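Local coordinates for aldehyde dehydrogenase family protein (Pseudomonas syringae pv. tomato, PDB 5IUV) that oxidises indole-3-acetaldehyde with NAD+ as cofactor, probably yielding the auxin indole-3-acetic acid, at residues R61-A66 and K229-H234; W176-A181 and N186-K191; D238-T243 and K250-Y255. All blocks are in the same frame, centred on the assembly; numbering follows the deposited sequence.

Contact 1 (R61-A66 and K229-H234); sequences RAVESA and KALALH. With NAD (nicotinamide-adenine-dinucleotide), chain C.
V63 and H234 point at each other across the contact, the valine lying over one face of the imidazole. V63 CG1 is 4.0 Å from the centroid of the H234 ring and 28° off its normal, a CH-pi contact, and the nearest ring atom is H234 CE1, 3.6 Å from V63 CG1. V63 CB lies above the same face, near the ring's edge atoms. CG1 thus sits over the CE1 and ND1 side, while the second methyl reaches the leucine, with V63 CG2 4.0 Å from L231 CD2, and also skirts the CD2 side of H234. A chi1 of 170° places V63 CG1 opposite its own amide N and so spreads the two methyls along the imidazole. The ring is fixed at both nitrogens, ND1 by the backbone N of D236 and NE2 by the side-chain amide oxygen of Q60, which holds its rotation while its face takes the valine. L231 also rests on V189 and K191 of strand 187-191. At the start of the second segment, K229 N comes within 3.4 Å of C2A of the NAD adenine. The pairing joins helix 56-72 to the last turn of helix 224-232 and the loop residue H234 that follows it, so that helix 56-72 packs against the helix whose K229 touches the adenine in the Rossmann-type NAD-binding domain of aldehyde dehydrogenases.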
loop_
_atom_site.group_PDB
_atom_site.type_symbol
_atom_site.label_atom_id
_atom_site.label_comp_id
_atom_site.label_asym_id
_atom_site.label_seq_id
_atom_site.Cartn_x
_atom_site.Cartn_y
_atom_site.Cartn_z
ATOM N N ARG A 61 -13.266 4.249 -37.530
ATOM C CA ARG A 61 -13.212 5.693 -37.372
ATOM C C ARG A 61 -13.152 6.081 -35.897
ATOM O O ARG A 61 -12.448 7.016 -35.529
ATOM C CB ARG A 61 -14.406 6.380 -38.044
ATOM C CG ARG A 61 -14.278 7.900 -38.049
ATOM C CD ARG A 61 -15.094 8.565 -39.157
ATOM N NE ARG A 61 -16.534 8.564 -38.910
ATOM C CZ ARG A 61 -17.176 9.522 -38.244
ATOM N NH1 ARG A 61 -16.502 10.549 -37.740
ATOM N NH2 ARG A 61 -18.494 9.451 -38.078
ATOM N N ALA A 62 -13.888 5.362 -35.055
ATOM C CA ALA A 62 -13.904 5.690 -33.631
ATOM C C ALA A 62 -12.538 5.422 -32.992
ATOM O O ALA A 62 -12.081 6.180 -32.130
ATOM C CB ALA A 62 -14.991 4.902 -32.915
ATOM N N VAL A 63 -11.888 4.341 -33.418
ATOM C CA VAL A 63 -10.607 3.968 -32.832
ATOM C C VAL A 63 -9.508 4.918 -33.313
ATOM O O VAL A 63 -8.636 5.311 -32.533
ATOM C CB VAL A 63 -10.240 2.501 -33.156
ATOM C CG1 VAL A 63 -8.798 2.202 -32.751
ATOM C CG2 VAL A 63 -11.202 1.543 -32.442
ATOM N N GLU A 64 -9.550 5.298 -34.586
ATOM C CA GLU A 64 -8.623 6.322 -35.084
ATOM C C GLU A 64 -8.774 7.620 -34.292
ATOM O O GLU A 64 -7.788 8.273 -33.952
ATOM C CB GLU A 64 -8.851 6.598 -36.571
ATOM C CG GLU A 64 -8.376 5.491 -37.499
ATOM C CD GLU A 64 -8.627 5.811 -38.970
ATOM O OE1 GLU A 64 -8.761 7.005 -39.311
ATOM O OE2 GLU A 64 -8.685 4.867 -39.786
ATOM N N SER A 65 -10.021 7.988 -34.012
ATOM C CA SER A 65 -10.327 9.161 -33.203
ATOM C C SER A 65 -9.811 9.003 -31.773
ATOM O O SER A 65 -9.170 9.903 -31.229
ATOM C CB SER A 65 -11.838 9.413 -33.208
ATOM O OG SER A 65 -12.229 10.370 -32.240
ATOM N N ALA A 66 -10.103 7.855 -31.166
ATOM C CA ALA A 66 -9.610 7.548 -29.826
ATOM C C ALA A 66 -8.084 7.645 -29.743
ATOM O O ALA A 66 -7.538 8.214 -28.796
ATOM C CB ALA A 66 -10.061 6.162 -29.405
ATOM N N LYS A 229 -18.033 -7.036 -32.148
ATOM C CA LYS A 229 -17.012 -7.933 -32.676
ATOM C C LYS A 229 -15.859 -7.175 -33.330
ATOM O O LYS A 229 -14.689 -7.529 -33.139
ATOM C CB LYS A 229 -17.638 -8.897 -33.697
ATOM C CG LYS A 229 -16.643 -9.831 -34.377
ATOM C CD LYS A 229 -17.356 -10.721 -35.392
ATOM C CE LYS A 229 -16.449 -11.828 -35.897
ATOM N NZ LYS A 229 -17.183 -12.801 -36.755
ATOM N N ALA A 230 -16.187 -6.142 -34.103
ATOM C CA ALA A 230 -15.176 -5.343 -34.794
ATOM C C ALA A 230 -14.208 -4.674 -33.819
ATOM O O ALA A 230 -12.999 -4.610 -34.071
ATOM C CB ALA A 230 -15.847 -4.290 -35.684
ATOM N N LEU A 231 -14.739 -4.175 -32.709
ATOM C CA LEU A 231 -13.903 -3.576 -31.674
ATOM C C LEU A 231 -12.998 -4.615 -31.012
ATOM O O LEU A 231 -11.823 -4.357 -30.767
ATOM C CB LEU A 231 -14.772 -2.880 -30.616
ATOM C CG LEU A 231 -15.434 -1.550 -31.016
ATOM C CD1 LEU A 231 -16.446 -1.097 -29.961
ATOM C CD2 LEU A 231 -14.386 -0.468 -31.240
ATOM N N ALA A 232 -13.551 -5.788 -30.721
ATOM C CA ALA A 232 -12.788 -6.850 -30.066
ATOM C C ALA A 232 -11.682 -7.415 -30.961
ATOM O O ALA A 232 -10.661 -7.911 -30.470
ATOM C CB ALA A 232 -13.716 -7.957 -29.621
ATOM N N LEU A 233 -11.878 -7.336 -32.270
ATOM C CA LEU A 233 -10.868 -7.799 -33.222
ATOM C C LEU A 233 -9.940 -6.684 -33.705
ATOM O O LEU A 233 -9.037 -6.934 -34.505
ATOM C CB LEU A 233 -11.539 -8.443 -34.438
ATOM C CG LEU A 233 -12.149 -9.829 -34.258
ATOM C CD1 LEU A 233 -13.066 -10.159 -35.432
ATOM C CD2 LEU A 233 -11.036 -10.862 -34.138
ATOM N N HIS A 234 -10.159 -5.458 -33.245
ATOM C CA HIS A 234 -9.406 -4.332 -33.806
ATOM C C HIS A 234 -7.932 -4.379 -33.408
ATOM O O HIS A 234 -7.604 -4.611 -32.250
ATOM C CB HIS A 234 -10.012 -2.991 -33.387
ATOM C CG HIS A 234 -9.656 -1.871 -34.316
ATOM N ND1 HIS A 234 -8.421 -1.261 -34.305
ATOM C CD2 HIS A 234 -10.363 -1.273 -35.303
ATOM C CE1 HIS A 234 -8.385 -0.326 -35.239
ATOM N NE2 HIS A 234 -9.552 -0.310 -35.857
HETATM P PA NAD C . -24.467 -10.581 -24.020
HETATM O O1A NAD C . -23.319 -11.467 -23.720
HETATM O O2A NAD C . -25.454 -11.160 -25.014
HETATM O O5B NAD C . -23.955 -9.185 -24.549
HETATM C C5B NAD C . -23.318 -8.168 -23.749
HETATM C C4B NAD C . -22.785 -7.126 -24.700
HETATM O O4B NAD C . -21.902 -7.763 -25.648
HETATM C C3B NAD C . -23.803 -6.341 -25.534
HETATM O O3B NAD C . -23.387 -4.991 -25.704
HETATM C C2B NAD C . -23.793 -7.086 -26.871
HETATM O O2B NAD C . -24.211 -6.260 -27.954
HETATM C C1B NAD C . -22.320 -7.474 -26.966
HETATM N N9A NAD C . -21.995 -8.617 -27.815
HETATM C C8A NAD C . -22.810 -9.660 -28.169
HETATM N N7A NAD C . -22.272 -10.495 -29.025
HETATM C C5A NAD C . -20.997 -9.977 -29.230
HETATM C C6A NAD C . -19.901 -10.431 -29.994
HETATM N N6A NAD C . -19.936 -11.511 -30.782
HETATM N N1A NAD C . -18.756 -9.710 -29.934
HETATM C C2A NAD C . -18.728 -8.605 -29.181
HETATM N N3A NAD C . -19.699 -8.074 -28.433
HETATM C C4A NAD C . -20.816 -8.820 -28.492
HETATM O O3 NAD C . -25.254 -10.265 -22.657
HETATM P PN NAD C . -26.587 -9.443 -22.306
HETATM O O1N NAD C . -27.728 -10.300 -22.708
HETATM O O2N NAD C . -26.476 -8.080 -22.876
HETATM O O5D NAD C . -26.491 -9.282 -20.720
HETATM C C5D NAD C . -26.892 -10.331 -19.812
HETATM C C4D NAD C . -25.645 -10.987 -19.272
HETATM O O4D NAD C . -24.839 -9.998 -18.590
HETATM C C3D NAD C . -25.885 -12.079 -18.238
HETATM O O3D NAD C . -25.079 -13.214 -18.534
HETATM C C2D NAD C . -25.464 -11.386 -16.937
HETATM O O2D NAD C . -24.988 -12.236 -15.897
HETATM C C1D NAD C . -24.300 -10.485 -17.409
HETATM N N1N NAD C . -24.074 -9.342 -16.427
HETATM C C2N NAD C . -22.860 -9.406 -15.700
HETATM C C3N NAD C . -22.531 -8.382 -14.824
HETATM C C7N NAD C . -21.292 -8.419 -13.965
HETATM O O7N NAD C . -20.623 -9.471 -13.887
HETATM N N7N NAD C . -21.023 -7.363 -13.238
HETATM C C4N NAD C . -23.424 -7.320 -14.667
HETATM C C5N NAD C . -24.625 -7.296 -15.367
HETATM C C6N NAD C . -24.931 -8.319 -16.250
#

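Contact 2 (W176-A181 and N186-K191); sequences WKLGPA and NSVVLK. With NAD (nicotinamide-adenine-dinucleotide), chain C.
A181 has the most surface buried here, and it meets the strand segment in two ways. Its methyl packs on V188, with A181 CB 3.7 Å from V188 CG2, while its carbonyl oxygen takes two hydrogen bonds from N186. The backbone bond, N186 N to A181 O, is 3.2 Å long. The second comes from the side chain: N186 ND2 is also 3.2 Å from A181 O, reaches a lone pair in the carbonyl plane, and has an N-H...O angle of 159°. The accepting oxygen lies nearly in the amide plane of N186. With OD1 accepting from the backbone N of G159 and ND2 donating to Y487 O as well as A181 O, the amide's orientation is fixed. These bonds close the turn between helix 170-183 and strand 187-191, which form a beta-alpha-beta unit with strand 149-164; the helix and strand segments run nearly antiparallel at 168°. L178 is the next most buried residue. It straddles two strand residues: its CD2 lies 3.7 Å from V188 CG1, and its CD1 is 4.3 Å from L190 CD2. The chi1 of V188, 178°, sends one methyl to L178 and the other to A181. At the strand's far end K191 NZ hydrogen-bonds both ribose hydroxyl oxygens of the adenosine, NAD O2B at 2.7 Å and NAD O3B at 3.2 Å, and also G222 O.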
loop_
_atom_site.group_PDB
_atom_site.type_symbol
_atom_site.label_atom_id
_atom_site.label_comp_id
_atom_site.label_asym_id
_atom_site.label_seq_id
_atom_site.Cartn_x
_atom_site.Cartn_y
_atom_site.Cartn_z
ATOM N N TRP A 176 -19.341 2.111 -14.429
ATOM C CA TRP A 176 -18.364 1.238 -13.790
ATOM C C TRP A 176 -17.100 1.098 -14.625
ATOM O O TRP A 176 -16.009 0.950 -14.076
ATOM C CB TRP A 176 -18.948 -0.150 -13.531
ATOM C CG TRP A 176 -19.792 -0.234 -12.306
ATOM C CD1 TRP A 176 -20.344 0.803 -11.610
ATOM C CD2 TRP A 176 -20.184 -1.429 -11.624
ATOM N NE1 TRP A 176 -21.059 0.324 -10.536
ATOM C CE2 TRP A 176 -20.971 -1.043 -10.520
ATOM C CE3 TRP A 176 -19.945 -2.789 -11.842
ATOM C CZ2 TRP A 176 -21.529 -1.970 -9.639
ATOM C CZ3 TRP A 176 -20.488 -3.709 -10.961
ATOM C CH2 TRP A 176 -21.275 -3.293 -9.871
ATOM N N LYS A 177 -17.244 1.133 -15.948
ATOM C CA LYS A 177 -16.087 1.076 -16.840
ATOM C C LYS A 177 -15.510 2.470 -17.056
ATOM O O LYS A 177 -14.306 2.651 -16.948
ATOM C CB LYS A 177 -16.441 0.458 -18.207
ATOM C CG LYS A 177 -17.233 -0.858 -18.179
ATOM C CD LYS A 177 -16.472 -1.989 -17.508
ATOM C CE LYS A 177 -17.226 -3.313 -17.668
ATOM N NZ LYS A 177 -16.706 -4.400 -16.782
ATOM N N LEU A 178 -16.367 3.447 -17.365
ATOM C CA LEU A 178 -15.902 4.790 -17.722
ATOM C C LEU A 178 -15.160 5.484 -16.586
ATOM O O LEU A 178 -14.195 6.212 -16.817
ATOM C CB LEU A 178 -17.075 5.676 -18.157
ATOM C CG LEU A 178 -17.801 5.329 -19.453
ATOM C CD1 LEU A 178 -18.851 6.396 -19.750
ATOM C CD2 LEU A 178 -16.826 5.200 -20.593
ATOM N N GLY A 179 -15.631 5.278 -15.364
ATOM C CA GLY A 179 -15.003 5.885 -14.203
ATOM C C GLY A 179 -13.494 5.692 -14.152
ATOM O O GLY A 179 -12.739 6.644 -14.314
ATOM N N PRO A 180 -13.046 4.452 -13.922
ATOM C CA PRO A 180 -11.606 4.156 -13.882
ATOM C C PRO A 180 -10.892 4.313 -15.235
ATOM O O PRO A 180 -9.738 4.751 -15.258
ATOM C CB PRO A 180 -11.565 2.694 -13.403
ATOM C CG PRO A 180 -12.936 2.148 -13.709
ATOM C CD PRO A 180 -13.867 3.294 -13.535
ATOM N N ALA A 181 -11.560 3.979 -16.340
ATOM C CA ALA A 181 -10.907 4.036 -17.649
ATOM C C ALA A 181 -10.584 5.470 -18.059
ATOM O O ALA A 181 -9.485 5.747 -18.524
ATOM C CB ALA A 181 -11.776 3.364 -18.718
ATOM N N ASN A 186 -7.195 7.105 -20.329
ATOM C CA ASN A 186 -7.426 6.438 -21.611
ATOM C C ASN A 186 -8.483 7.116 -22.478
ATOM O O ASN A 186 -9.318 7.875 -21.979
ATOM C CB ASN A 186 -7.844 4.985 -21.385
ATOM C CG ASN A 186 -6.787 4.187 -20.669
ATOM O OD1 ASN A 186 -5.819 3.743 -21.276
ATOM N ND2 ASN A 186 -6.966 3.999 -19.372
ATOM N N SER A 187 -8.448 6.831 -23.779
ATOM C CA SER A 187 -9.600 7.089 -24.634
ATOM C C SER A 187 -10.459 5.837 -24.625
ATOM O O SER A 187 -9.935 4.721 -24.615
ATOM C CB SER A 187 -9.185 7.445 -26.065
ATOM O OG SER A 187 -8.463 8.657 -26.092
ATOM N N VAL A 188 -11.774 6.020 -24.619
ATOM C CA VAL A 188 -12.696 4.896 -24.538
ATOM C C VAL A 188 -13.680 4.902 -25.701
ATOM O O VAL A 188 -14.249 5.940 -26.032
ATOM C CB VAL A 188 -13.484 4.919 -23.204
ATOM C CG1 VAL A 188 -14.503 3.763 -23.136
ATOM C CG2 VAL A 188 -12.523 4.849 -22.035
ATOM N N VAL A 189 -13.851 3.739 -26.327
ATOM C CA VAL A 189 -14.942 3.520 -27.266
ATOM C C VAL A 189 -15.973 2.624 -26.590
ATOM O O VAL A 189 -15.728 1.436 -26.347
ATOM C CB VAL A 189 -14.475 2.881 -28.583
ATOM C CG1 VAL A 189 -15.662 2.708 -29.541
ATOM C CG2 VAL A 189 -13.371 3.723 -29.221
ATOM N N LEU A 190 -17.115 3.221 -26.271
ATOM C CA LEU A 190 -18.195 2.553 -25.560
ATOM C C LEU A 190 -19.205 1.963 -26.538
ATOM O O LEU A 190 -19.685 2.658 -27.437
ATOM C CB LEU A 190 -18.878 3.547 -24.618
ATOM C CG LEU A 190 -20.088 3.078 -23.814
ATOM C CD1 LEU A 190 -19.716 1.937 -22.879
ATOM C CD2 LEU A 190 -20.645 4.254 -23.029
ATOM N N LYS A 191 -19.514 0.683 -26.357
ATOM C CA LYS A 191 -20.475 -0.026 -27.201
ATOM C C LYS A 191 -21.600 -0.544 -26.319
ATOM O O LYS A 191 -21.500 -1.628 -25.748
ATOM C CB LYS A 191 -19.803 -1.189 -27.946
ATOM C CG LYS A 191 -20.373 -1.502 -29.331
ATOM C CD LYS A 191 -21.836 -1.951 -29.288
ATOM C CE LYS A 191 -22.021 -3.309 -28.627
ATOM N NZ LYS A 191 -23.456 -3.730 -28.613
HETATM P PA NAD C . -24.467 -10.581 -24.020
HETATM O O1A NAD C . -23.319 -11.467 -23.720
HETATM O O2A NAD C . -25.454 -11.160 -25.014
HETATM O O5B NAD C . -23.955 -9.185 -24.549
HETATM C C5B NAD C . -23.318 -8.168 -23.749
HETATM C C4B NAD C . -22.785 -7.126 -24.700
HETATM O O4B NAD C . -21.902 -7.763 -25.648
HETATM C C3B NAD C . -23.803 -6.341 -25.534
HETATM O O3B NAD C . -23.387 -4.991 -25.704
HETATM C C2B NAD C . -23.793 -7.086 -26.871
HETATM O O2B NAD C . -24.211 -6.260 -27.954
HETATM C C1B NAD C . -22.320 -7.474 -26.966
HETATM N N9A NAD C . -21.995 -8.617 -27.815
HETATM C C8A NAD C . -22.810 -9.660 -28.169
HETATM N N7A NAD C . -22.272 -10.495 -29.025
HETATM C C5A NAD C . -20.997 -9.977 -29.230
HETATM C C6A NAD C . -19.901 -10.431 -29.994
HETATM N N6A NAD C . -19.936 -11.511 -30.782
HETATM N N1A NAD C . -18.756 -9.710 -29.934
HETATM C C2A NAD C . -18.728 -8.605 -29.181
HETATM N N3A NAD C . -19.699 -8.074 -28.433
HETATM C C4A NAD C . -20.816 -8.820 -28.492
HETATM O O3 NAD C . -25.254 -10.265 -22.657
HETATM P PN NAD C . -26.587 -9.443 -22.306
HETATM O O1N NAD C . -27.728 -10.300 -22.708
HETATM O O2N NAD C . -26.476 -8.080 -22.876
HETATM O O5D NAD C . -26.491 -9.282 -20.720
HETATM C C5D NAD C . -26.892 -10.331 -19.812
HETATM C C4D NAD C . -25.645 -10.987 -19.272
HETATM O O4D NAD C . -24.839 -9.998 -18.590
HETATM C C3D NAD C . -25.885 -12.079 -18.238
HETATM O O3D NAD C . -25.079 -13.214 -18.534
HETATM C C2D NAD C . -25.464 -11.386 -16.937
HETATM O O2D NAD C . -24.988 -12.236 -15.897
HETATM C C1D NAD C . -24.300 -10.485 -17.409
HETATM N N1N NAD C . -24.074 -9.342 -16.427
HETATM C C2N NAD C . -22.860 -9.406 -15.700
HETATM C C3N NAD C . -22.531 -8.382 -14.824
HETATM C C7N NAD C . -21.292 -8.419 -13.965
HETATM O O7N NAD C . -20.623 -9.471 -13.887
HETATM N N7N NAD C . -21.023 -7.363 -13.238
HETATM C C4N NAD C . -23.424 -7.320 -14.667
HETATM C C5N NAD C . -24.625 -7.296 -15.367
HETATM C C6N NAD C . -24.931 -8.319 -16.250
#

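Contact 3 (D238-T243 and K250-Y255); sequences DTVVFT and KQLMIY. With NAD (nicotinamide-adenine-dinucleotide), chain C.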
loop_
_atom_site.group_PDB
_atom_site.type_symbol
_atom_site.label_atom_id
_atom_site.label_comp_id
_atom_site.label_asym_id
_atom_site.label_seq_id
_atom_site.Cartn_x
_atom_site.Cartn_y
_atom_site.Cartn_z
ATOM N N ASP A 238 -6.172 -1.480 -27.359
ATOM C CA ASP A 238 -5.226 -2.054 -26.408
ATOM C C ASP A 238 -5.891 -3.006 -25.424
ATOM O O ASP A 238 -5.297 -3.999 -25.011
ATOM C CB ASP A 238 -4.505 -0.941 -25.632
ATOM C CG ASP A 238 -3.714 -0.022 -26.541
ATOM O OD1 ASP A 238 -2.665 -0.463 -27.047
ATOM O OD2 ASP A 238 -4.140 1.134 -26.757
ATOM N N THR A 239 -7.127 -2.690 -25.052
ATOM C CA THR A 239 -7.811 -3.401 -23.984
ATOM C C THR A 239 -9.290 -3.431 -24.292
ATOM O O THR A 239 -9.842 -2.433 -24.748
ATOM C CB THR A 239 -7.583 -2.710 -22.605
ATOM O OG1 THR A 239 -6.195 -2.768 -22.251
ATOM C CG2 THR A 239 -8.415 -3.357 -21.511
ATOM N N VAL A 240 -9.934 -4.567 -24.063
ATOM C CA VAL A 240 -11.385 -4.589 -24.099
ATOM C C VAL A 240 -11.902 -5.001 -22.718
ATOM O O VAL A 240 -11.402 -5.942 -22.096
ATOM C CB VAL A 240 -11.929 -5.528 -25.212
ATOM C CG1 VAL A 240 -11.427 -6.956 -25.042
ATOM C CG2 VAL A 240 -13.459 -5.488 -25.264
ATOM N N VAL A 241 -12.869 -4.246 -22.212
ATOM C CA VAL A 241 -13.542 -4.643 -20.983
ATOM C C VAL A 241 -14.979 -4.948 -21.336
ATOM O O VAL A 241 -15.574 -4.283 -22.181
ATOM C CB VAL A 241 -13.447 -3.569 -19.887
ATOM C CG1 VAL A 241 -11.992 -3.389 -19.482
ATOM C CG2 VAL A 241 -14.050 -2.226 -20.348
ATOM N N PHE A 242 -15.521 -5.972 -20.689
ATOM C CA PHE A 242 -16.788 -6.555 -21.086
ATOM C C PHE A 242 -17.630 -6.920 -19.885
ATOM O O PHE A 242 -17.122 -7.429 -18.890
ATOM C CB PHE A 242 -16.533 -7.803 -21.941
ATOM C CG PHE A 242 -17.774 -8.604 -22.270
ATOM C CD1 PHE A 242 -18.124 -9.713 -21.512
ATOM C CD2 PHE A 242 -18.565 -8.269 -23.359
ATOM C CE1 PHE A 242 -19.255 -10.459 -21.816
ATOM C CE2 PHE A 242 -19.696 -9.007 -23.670
ATOM C CZ PHE A 242 -20.040 -10.107 -22.899
ATOM N N THR A 243 -18.923 -6.663 -19.995
ATOM C CA THR A 243 -19.894 -7.192 -19.053
ATOM C C THR A 243 -21.047 -7.791 -19.855
ATOM O O THR A 243 -21.645 -7.124 -20.698
ATOM C CB THR A 243 -20.403 -6.110 -18.088
ATOM O OG1 THR A 243 -19.335 -5.686 -17.236
ATOM C CG2 THR A 243 -21.499 -6.655 -17.232
ATOM N N LYS A 250 -16.223 -15.546 -23.391
ATOM C CA LYS A 250 -15.245 -16.486 -23.931
ATOM C C LYS A 250 -14.827 -16.142 -25.359
ATOM O O LYS A 250 -13.655 -16.260 -25.709
ATOM C CB LYS A 250 -15.791 -17.921 -23.885
ATOM C CG LYS A 250 -15.814 -18.555 -22.504
ATOM C CD LYS A 250 -16.595 -19.852 -22.560
ATOM C CE LYS A 250 -16.521 -20.587 -21.252
ATOM N NZ LYS A 250 -17.344 -21.832 -21.276
ATOM N N GLN A 251 -15.786 -15.722 -26.177
ATOM C CA GLN A 251 -15.511 -15.374 -27.562
ATOM C C GLN A 251 -14.568 -14.178 -27.662
ATOM O O GLN A 251 -13.814 -14.064 -28.621
ATOM C CB GLN A 251 -16.821 -15.080 -28.298
ATOM C CG GLN A 251 -16.669 -14.879 -29.814
ATOM C CD GLN A 251 -16.114 -16.083 -30.574
ATOM O OE1 GLN A 251 -15.097 -15.978 -31.260
ATOM N NE2 GLN A 251 -16.804 -17.213 -30.493
ATOM N N LEU A 252 -14.610 -13.285 -26.676
ATOM C CA LEU A 252 -13.708 -12.128 -26.678
ATOM C C LEU A 252 -12.253 -12.564 -26.468
ATOM O O LEU A 252 -11.335 -11.966 -27.020
ATOM C CB LEU A 252 -14.102 -11.103 -25.600
ATOM C CG LEU A 252 -15.476 -10.416 -25.652
ATOM C CD1 LEU A 252 -15.411 -9.086 -24.920
ATOM C CD2 LEU A 252 -15.990 -10.225 -27.077
ATOM N N MET A 253 -12.042 -13.596 -25.665
ATOM C CA MET A 253 -10.692 -14.129 -25.486
ATOM C C MET A 253 -10.167 -14.680 -26.807
ATOM O O MET A 253 -8.996 -14.512 -27.153
ATOM C CB MET A 253 -10.681 -15.212 -24.413
ATOM C CG MET A 253 -11.086 -14.717 -23.046
ATOM S SD MET A 253 -10.663 -15.879 -21.740
ATOM C CE MET A 253 -8.883 -15.653 -21.629
ATOM N N ILE A 254 -11.057 -15.320 -27.555
ATOM C CA ILE A 254 -10.707 -15.844 -28.863
ATOM C C ILE A 254 -10.387 -14.702 -29.839
ATOM O O ILE A 254 -9.376 -14.756 -30.547
ATOM C CB ILE A 254 -11.834 -16.736 -29.420
ATOM C CG1 ILE A 254 -11.992 -17.975 -28.530
ATOM C CG2 ILE A 254 -11.554 -17.110 -30.874
ATOM C CD1 ILE A 254 -13.136 -18.885 -28.906
ATOM N N TYR A 255 -11.221 -13.661 -29.851
ATOM C CA TYR A 255 -10.969 -12.494 -30.701
ATOM C C TYR A 255 -9.622 -11.836 -30.407
ATOM O O TYR A 255 -8.924 -11.404 -31.321
ATOM C CB TYR A 255 -12.061 -11.436 -30.538
ATOM C CG TYR A 255 -13.442 -11.821 -31.019
ATOM C CD1 TYR A 255 -13.626 -12.704 -32.074
ATOM C CD2 TYR A 255 -14.570 -11.279 -30.415
ATOM C CE1 TYR A 255 -14.908 -13.042 -32.509
ATOM C CE2 TYR A 255 -15.844 -11.604 -30.838
ATOM C CZ TYR A 255 -16.010 -12.484 -31.885
ATOM O OH TYR A 255 -17.291 -12.801 -32.297
HETATM P PA NAD C . -24.467 -10.581 -24.020
HETATM O O1A NAD C . -23.319 -11.467 -23.720
HETATM O O2A NAD C . -25.454 -11.160 -25.014
HETATM O O5B NAD C . -23.955 -9.185 -24.549
HETATM C C5B NAD C . -23.318 -8.168 -23.749
HETATM C C4B NAD C . -22.785 -7.126 -24.700
HETATM O O4B NAD C . -21.902 -7.763 -25.648
HETATM C C3B NAD C . -23.803 -6.341 -25.534
HETATM O O3B NAD C . -23.387 -4.991 -25.704
HETATM C C2B NAD C . -23.793 -7.086 -26.871
HETATM O O2B NAD C . -24.211 -6.260 -27.954
HETATM C C1B NAD C . -22.320 -7.474 -26.966
HETATM N N9A NAD C . -21.995 -8.617 -27.815
HETATM C C8A NAD C . -22.810 -9.660 -28.169
HETATM N N7A NAD C . -22.272 -10.495 -29.025
HETATM C C5A NAD C . -20.997 -9.977 -29.230
HETATM C C6A NAD C . -19.901 -10.431 -29.994
HETATM N N6A NAD C . -19.936 -11.511 -30.782
HETATM N N1A NAD C . -18.756 -9.710 -29.934
HETATM C C2A NAD C . -18.728 -8.605 -29.181
HETATM N N3A NAD C . -19.699 -8.074 -28.433
HETATM C C4A NAD C . -20.816 -8.820 -28.492
HETATM O O3 NAD C . -25.254 -10.265 -22.657
HETATM P PN NAD C . -26.587 -9.443 -22.306
HETATM O O1N NAD C . -27.728 -10.300 -22.708
HETATM O O2N NAD C . -26.476 -8.080 -22.876
HETATM O O5D NAD C . -26.491 -9.282 -20.720
HETATM C C5D NAD C . -26.892 -10.331 -19.812
HETATM C C4D NAD C . -25.645 -10.987 -19.272
HETATM O O4D NAD C . -24.839 -9.998 -18.590
HETATM C C3D NAD C . -25.885 -12.079 -18.238
HETATM O O3D NAD C . -25.079 -13.214 -18.534
HETATM C C2D NAD C . -25.464 -11.386 -16.937
HETATM O O2D NAD C . -24.988 -12.236 -15.897
HETATM C C1D NAD C . -24.300 -10.485 -17.409
HETATM N N1N NAD C . -24.074 -9.342 -16.427
HETATM C C2N NAD C . -22.860 -9.406 -15.700
HETATM C C3N NAD C . -22.531 -8.382 -14.824
HETATM C C7N NAD C . -21.292 -8.419 -13.965
HETATM O O7N NAD C . -20.623 -9.471 -13.887
HETATM N N7N NAD C . -21.023 -7.363 -13.238
HETATM C C4N NAD C . -23.424 -7.320 -14.667
HETATM C C5N NAD C . -24.625 -7.296 -15.367
HETATM C C6N NAD C . -24.931 -8.319 -16.250
#
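L252 on helix 246-258 packs against V240 and F242 of strand 239-243, in the beta-alpha-beta unit that continues into strand 263-267. Ahead of it, K250 turns from this interface to Q472 and packs on G257 of the second subunit. L252 itself presents CD1 to the strand, 3.4 Å from F242 CB and 4.1 Å from V240 CG2. The leucine runs across the phenylalanine side chain, roughly perpendicular to it. The other methyl, L252 CD2, faces the adenine, 3.8 Å from NAD C2A. With chi1 near 173°, F242 swings its ring away from its own amide N and beyond the leucine to the cofactor, where F242 CE2 lies 3.2 Å from NAD O4B. M253 and I254 pack on the second subunit, against its A256 and G257. The backbone O of Q251, one turn earlier, lies over one face of the Y255 ring, near its rim, and the tyrosine hydroxyl accepts a weak but nearly straight hydrogen bond, NAD N6A to Y255 OH 3.3 Å.

The three contacts lie 13 to 14 Å apart, centre to centre, all in the NAD-binding region. Along the chain both segments of contact 2 fall between the two segments of contact 1, and contact 3 follows both. Contacts 2 and 3 each set a helix against a strand of the same mixed sheet, where strands 187-191 and 239-243 both pair in parallel with strand 149-164. Contact 1 joins helices 56-72 and 224-232; its A62 and A66 pack on V189 of contact 2, A66 O probably bonds S187 OG, and A232 packs on Y255 and L252. K177 NZ reaches T243 OG1, linking contacts 2 and 3. Contacts 1 and 2 touch the adenine and its ribose; contact 3 extends past the phosphate to the nicotinamide.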